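Local coordinates for protein cytochrome c, mono-and diheme variant (Methylophaga aminisulfidivorans MP, PDB 7C90) that probably carries electrons through a covalently attached heme c, as a cytochrome cL of the methanol oxidation system in a marine methylotrophic bacterium, at residues A[153-156]-A[161-164]; A[74-79]-A[144-149]. One frame throughout, in Å; residues are numbered along the deposited sequence.

Contact 1. Residues A[153-156]-A[161-164]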
loop_
_atom_site.group_PDB
_atom_site.type_symbol
_atom_site.label_atom_id
_atom_site.label_comp_id
_atom_site.label_asym_id
_atom_site.label_seq_id
_atom_site.Cartn_x
_atom_site.Cartn_y
_atom_site.Cartn_z
ATOM N N SER A 153 -7.629 21.693 8.948
ATOM C CA SER A 153 -7.804 22.045 10.383
ATOM C C SER A 153 -6.757 21.315 11.233
ATOM O O SER A 153 -6.419 21.838 12.297
ATOM C CB SER A 153 -9.206 21.731 10.849
ATOM O OG SER A 153 -9.394 20.316 11.025
ATOM N N VAL A 154 -6.244 20.160 10.782
ATOM C CA VAL A 154 -5.305 19.322 11.591
ATOM C C VAL A 154 -3.871 19.591 11.161
ATOM O O VAL A 154 -2.996 18.991 11.741
ATOM C CB VAL A 154 -5.655 17.830 11.543
ATOM C CG1 VAL A 154 -6.955 17.588 12.275
ATOM C CG2 VAL A 154 -5.717 17.258 10.124
ATOM N N TYR A 155 -3.658 20.527 10.232
ATOM C CA TYR A 155 -2.321 20.905 9.704
ATOM C C TYR A 155 -1.384 21.307 10.838
ATOM O O TYR A 155 -1.800 22.141 11.668
ATOM C CB TYR A 155 -2.453 22.128 8.804
ATOM C CG TYR A 155 -1.220 22.579 8.076
ATOM C CD1 TYR A 155 -0.636 21.814 7.074
ATOM C CD2 TYR A 155 -0.706 23.842 8.305
ATOM C CE1 TYR A 155 0.474 22.266 6.379
ATOM C CE2 TYR A 155 0.385 24.318 7.600
ATOM C CZ TYR A 155 0.954 23.549 6.610
ATOM O OH TYR A 155 2.006 24.056 5.902
ATOM N N TRP A 156 -0.147 20.809 10.782
ATOM C CA TRP A 156 0.926 21.003 11.793
ATOM C C TRP A 156 2.179 21.518 11.098
ATOM O O TRP A 156 3.223 21.515 11.725
ATOM C CB TRP A 156 1.202 19.700 12.576
ATOM C CG TRP A 156 1.680 18.543 11.754
ATOM C CD1 TRP A 156 2.912 18.380 11.194
ATOM C CD2 TRP A 156 0.908 17.398 11.362
ATOM N NE1 TRP A 156 2.962 17.206 10.491
ATOM C CE2 TRP A 156 1.745 16.585 10.576
ATOM C CE3 TRP A 156 -0.409 16.995 11.579
ATOM C CZ2 TRP A 156 1.309 15.379 10.030
ATOM C CZ3 TRP A 156 -0.847 15.816 11.025
ATOM C CH2 TRP A 156 0.007 15.021 10.264
ATOM N N LYS A 161 3.922 27.928 4.096
ATOM C CA LYS A 161 3.709 26.979 2.969
ATOM C C LYS A 161 2.205 26.701 2.812
ATOM O O LYS A 161 1.881 25.996 1.863
ATOM C CB LYS A 161 4.527 25.697 3.158
ATOM C CG LYS A 161 6.033 25.902 3.275
ATOM C CD LYS A 161 6.869 24.674 2.936
ATOM C CE LYS A 161 8.005 24.413 3.910
ATOM N NZ LYS A 161 8.506 23.018 3.829
ATOM N N ALA A 162 1.346 27.260 3.679
ATOM C CA ALA A 162 -0.108 27.004 3.700
ATOM C C ALA A 162 -0.814 27.885 2.665
ATOM O O ALA A 162 -1.418 28.914 3.053
ATOM C CB ALA A 162 -0.657 27.229 5.086
ATOM N N ASP A 163 -0.776 27.486 1.392
ATOM C CA ASP A 163 -1.235 28.341 0.265
ATOM C C ASP A 163 -2.737 28.625 0.375
ATOM O O ASP A 163 -3.131 29.665 -0.135
ATOM C CB ASP A 163 -0.797 27.783 -1.090
ATOM C CG ASP A 163 0.708 27.862 -1.311
ATOM O OD1 ASP A 163 1.347 28.770 -0.733
ATOM O OD2 ASP A 163 1.243 27.009 -2.054
ATOM N N TRP A 164 -3.540 27.793 1.049
ATOM C CA TRP A 164 -5.009 27.981 1.190
ATOM C C TRP A 164 -5.336 29.124 2.175
ATOM O O TRP A 164 -6.467 29.600 2.151
ATOM C CB TRP A 164 -5.710 26.674 1.603
ATOM C CG TRP A 164 -5.504 26.273 3.032
ATOM C CD1 TRP A 164 -6.343 26.526 4.081
ATOM C CD2 TRP A 164 -4.367 25.593 3.583
ATOM N NE1 TRP A 164 -5.810 26.038 5.242
ATOM C CE2 TRP A 164 -4.585 25.492 4.978
ATOM C CE3 TRP A 164 -3.187 25.073 3.048
ATOM C CZ2 TRP A 164 -3.691 24.859 5.829
ATOM C CZ3 TRP A 164 -2.283 24.470 3.897
ATOM C CH2 TRP A 164 -2.537 24.370 5.267
HETATM O O HOH W 1 1.381 23.390 3.298
#
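Tyr-155 has CG anti to its own backbone N (chi1 -174°), which swings its ring out toward segment 161-164. Trp-164 has CG between the backbone N and the carbonyl carbon (chi1 74°), and its indole turns back to meet that ring. The result is a T-shaped (edge-to-face) stack that closes the loop following helix 141-153. The two planes stand at 87°. Trp-164 CH2 is the atom that touches: it sits over the centre of the tyrosine ring, 3.6 Å from Tyr-155 CG, with CZ2 following behind. The benzene corner of the indole therefore points into one face of the phenol.

Ala-162, at the centre of an inverse gamma turn, has its CB directed toward segment 153-156, 4.0 Å from Tyr-155 CE2. The same methyl also lies over one face of the Trp-164 indole, toward the rim, so it fills the corner between the two rings. Arg-152, near the end of helix 141-153, makes a cation-pi contact with the indole. A bound sodium ion lies about 6 Å from the Tyr-155 side chain, too far for a ligand bond.

The phenol oxygen is held from two directions. Tyr-155 OH is hydrogen-bonded to Ser-158 O, inside the same loop. It also accepts a bond from a water, 2.8 Å from OH. Together these fix the far end of the ring, while the indole fills one face. The water joins the two segments through a second, weak bond, donated to Lys-161 O at 3.0 Å.

Contact 2. Residues A[74-79]-A[144-149]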
loop_
_atom_site.group_PDB
_atom_site.type_symbol
_atom_site.label_atom_id
_atom_site.label_comp_id
_atom_site.label_asym_id
_atom_site.label_seq_id
_atom_site.Cartn_x
_atom_site.Cartn_y
_atom_site.Cartn_z
ATOM N N ASP A 74 -16.697 25.393 12.020
ATOM C CA ASP A 74 -16.392 24.361 13.041
ATOM C C ASP A 74 -17.328 23.162 12.889
ATOM O O ASP A 74 -16.843 22.026 13.052
ATOM C CB ASP A 74 -16.407 24.955 14.450
ATOM C CG ASP A 74 -15.021 25.427 14.869
ATOM O OD1 ASP A 74 -14.368 26.142 14.066
ATOM O OD2 ASP A 74 -14.583 25.035 15.967
ATOM N N GLU A 75 -18.603 23.399 12.597
ATOM C CA GLU A 75 -19.616 22.341 12.368
ATOM C C GLU A 75 -19.207 21.516 11.140
ATOM O O GLU A 75 -19.315 20.282 11.194
ATOM C CB GLU A 75 -21.001 22.955 12.166
ATOM C CG GLU A 75 -22.115 21.916 12.107
ATOM C CD GLU A 75 -23.460 22.415 11.596
ATOM O OE1 GLU A 75 -23.491 23.497 10.969
ATOM O OE2 GLU A 75 -24.476 21.715 11.817
ATOM N N ALA A 76 -18.744 22.173 10.075
ATOM C CA ALA A 76 -18.373 21.507 8.804
ATOM C C ALA A 76 -17.112 20.665 9.053
ATOM O O ALA A 76 -17.064 19.502 8.635
ATOM C CB ALA A 76 -18.197 22.538 7.717
ATOM N N ILE A 77 -16.158 21.220 9.785
ATOM C CA ILE A 77 -14.892 20.534 10.136
ATOM C C ILE A 77 -15.235 19.246 10.895
ATOM O O ILE A 77 -14.673 18.186 10.539
ATOM C CB ILE A 77 -13.974 21.502 10.898
ATOM C CG1 ILE A 77 -13.403 22.549 9.937
ATOM C CG2 ILE A 77 -12.889 20.755 11.653
ATOM C CD1 ILE A 77 -12.528 23.589 10.604
ATOM N N LYS A 78 -16.195 19.307 11.823
ATOM C CA LYS A 78 -16.622 18.135 12.636
ATOM C C LYS A 78 -17.185 17.048 11.707
ATOM O O LYS A 78 -16.771 15.882 11.845
ATOM C CB LYS A 78 -17.598 18.546 13.742
ATOM C CG LYS A 78 -16.921 19.062 15.009
ATOM C CD LYS A 78 -17.858 19.779 15.982
ATOM C CE LYS A 78 -17.171 20.803 16.869
ATOM N NZ LYS A 78 -16.079 20.211 17.681
ATOM N N ALA A 79 -18.077 17.407 10.787
ATOM C CA ALA A 79 -18.663 16.481 9.787
ATOM C C ALA A 79 -17.567 15.943 8.835
ATOM O O ALA A 79 -17.606 14.745 8.498
ATOM C CB ALA A 79 -19.794 17.174 9.063
ATOM N N ILE A 144 -16.605 16.162 -0.190
ATOM C CA ILE A 144 -15.150 16.376 -0.435
ATOM C C ILE A 144 -14.715 17.685 0.231
ATOM O O ILE A 144 -13.677 17.686 0.912
ATOM C CB ILE A 144 -14.850 16.312 -1.941
ATOM C CG1 ILE A 144 -15.020 14.878 -2.458
ATOM C CG2 ILE A 144 -13.457 16.854 -2.263
ATOM C CD1 ILE A 144 -15.041 14.775 -3.977
ATOM N N LEU A 145 -15.487 18.758 0.100
ATOM C CA LEU A 145 -15.106 20.062 0.711
ATOM C C LEU A 145 -15.117 19.950 2.246
ATOM O O LEU A 145 -14.280 20.559 2.888
ATOM C CB LEU A 145 -16.058 21.158 0.229
ATOM C CG LEU A 145 -16.027 21.429 -1.266
ATOM C CD1 LEU A 145 -17.106 22.428 -1.655
ATOM C CD2 LEU A 145 -14.662 21.944 -1.660
ATOM N N HIS A 146 -16.041 19.198 2.827
ATOM C CA HIS A 146 -16.054 18.908 4.288
ATOM C C HIS A 146 -14.746 18.229 4.690
ATOM O O HIS A 146 -14.072 18.668 5.663
ATOM C CB HIS A 146 -17.272 18.056 4.637
ATOM C CG HIS A 146 -18.512 18.862 4.794
ATOM N ND1 HIS A 146 -19.387 19.080 3.784
ATOM C CD2 HIS A 146 -19.011 19.502 5.866
ATOM C CE1 HIS A 146 -20.414 19.780 4.229
ATOM N NE2 HIS A 146 -20.196 20.070 5.505
ATOM N N ILE A 147 -14.378 17.184 3.956
ATOM C CA ILE A 147 -13.140 16.408 4.255
ATOM C C ILE A 147 -11.960 17.351 4.126
ATOM O O ILE A 147 -11.029 17.261 4.928
ATOM C CB ILE A 147 -13.019 15.176 3.331
ATOM C CG1 ILE A 147 -14.116 14.149 3.640
ATOM C CG2 ILE A 147 -11.622 14.578 3.427
ATOM C CD1 ILE A 147 -14.130 12.950 2.704
ATOM N N MET A 148 -11.954 18.168 3.076
ATOM C CA MET A 148 -10.845 19.128 2.848
ATOM C C MET A 148 -10.739 20.111 4.023
ATOM O O MET A 148 -9.603 20.303 4.522
ATOM C CB MET A 148 -11.022 19.883 1.544
ATOM C CG MET A 148 -10.672 19.006 0.351
ATOM S SD MET A 148 -11.300 19.718 -1.191
ATOM C CE MET A 148 -10.549 21.335 -1.221
ATOM N N ALA A 149 -11.840 20.700 4.478
ATOM C CA ALA A 149 -11.777 21.629 5.644
ATOM C C ALA A 149 -11.135 20.899 6.833
ATOM O O ALA A 149 -10.235 21.474 7.470
ATOM C CB ALA A 149 -13.135 22.170 6.006
#
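His-146 ND1 is hydrogen-bonded to Asp-142 O, one turn back in its own helix, and this bond fixes the rotation of the ring that lies against Ala-76. The N- and C-terminal helices of the cytochrome c core cross here, as in class I cytochromes c: helix 74-87 leads into the heme-attachment site at Cys-88, and helix 141-153 packs across it. The segment axes approach to 7.6 Å at a signed crossing angle of -100°. Alanines let the backbones come close, and the CA atoms of Ile-77 and Ala-149 are 5.6 Å apart.

His-146 makes the largest contribution. Its CG lies beside the backbone N and anti to the carbonyl carbon (chi1 -82°), a setting that carries the ring edge to the other helix. CD2 leads. It lies 3.4 Å from Ala-76 O, which meets the ring at its edge, in plane. CD2 is also 3.6 Å from Ala-76 CB and 4.0 Å from Ala-79 CB. The ring of Tyr-70 also meets the imidazole, at about 30° between the planes.

With an alanine in place of His-146, the imidazole that lies against Ala-76 and Ala-79 is gone; a gap between the helices is likely to open there, and Asp-142 O would lose its ND1 partner. Ile-147, next in sequence, points away from segment 74-79, but meets Leu-83 and Phe-84 further along the same helix and touches the heme. No hydrogen bond crosses between the segments; at the other end of the contact Ile-77 CG1 rests 4.0 Å from Ala-149 CB.

Contact 2 comes first along the chain and contact 1 follows it, with centres 14 Å apart. Helix 141-153 connects them. Its middle crosses helix 74-87 in contact 2, and its last residue, Ser-153, begins the first segment of contact 1. The two contacts also touch directly, where Ser-153 OG packs 3.6 Å from Ile-77 CG2. The helix crossing belongs to the core of the cytochrome fold, close to the heme. The loop contact extends that core beyond the end of the helix, toward the bound sodium. Packing thus runs from helix 74-87, which leads to the heme-binding Cys-88, through helix 141-153 into the loop before helix 167-171.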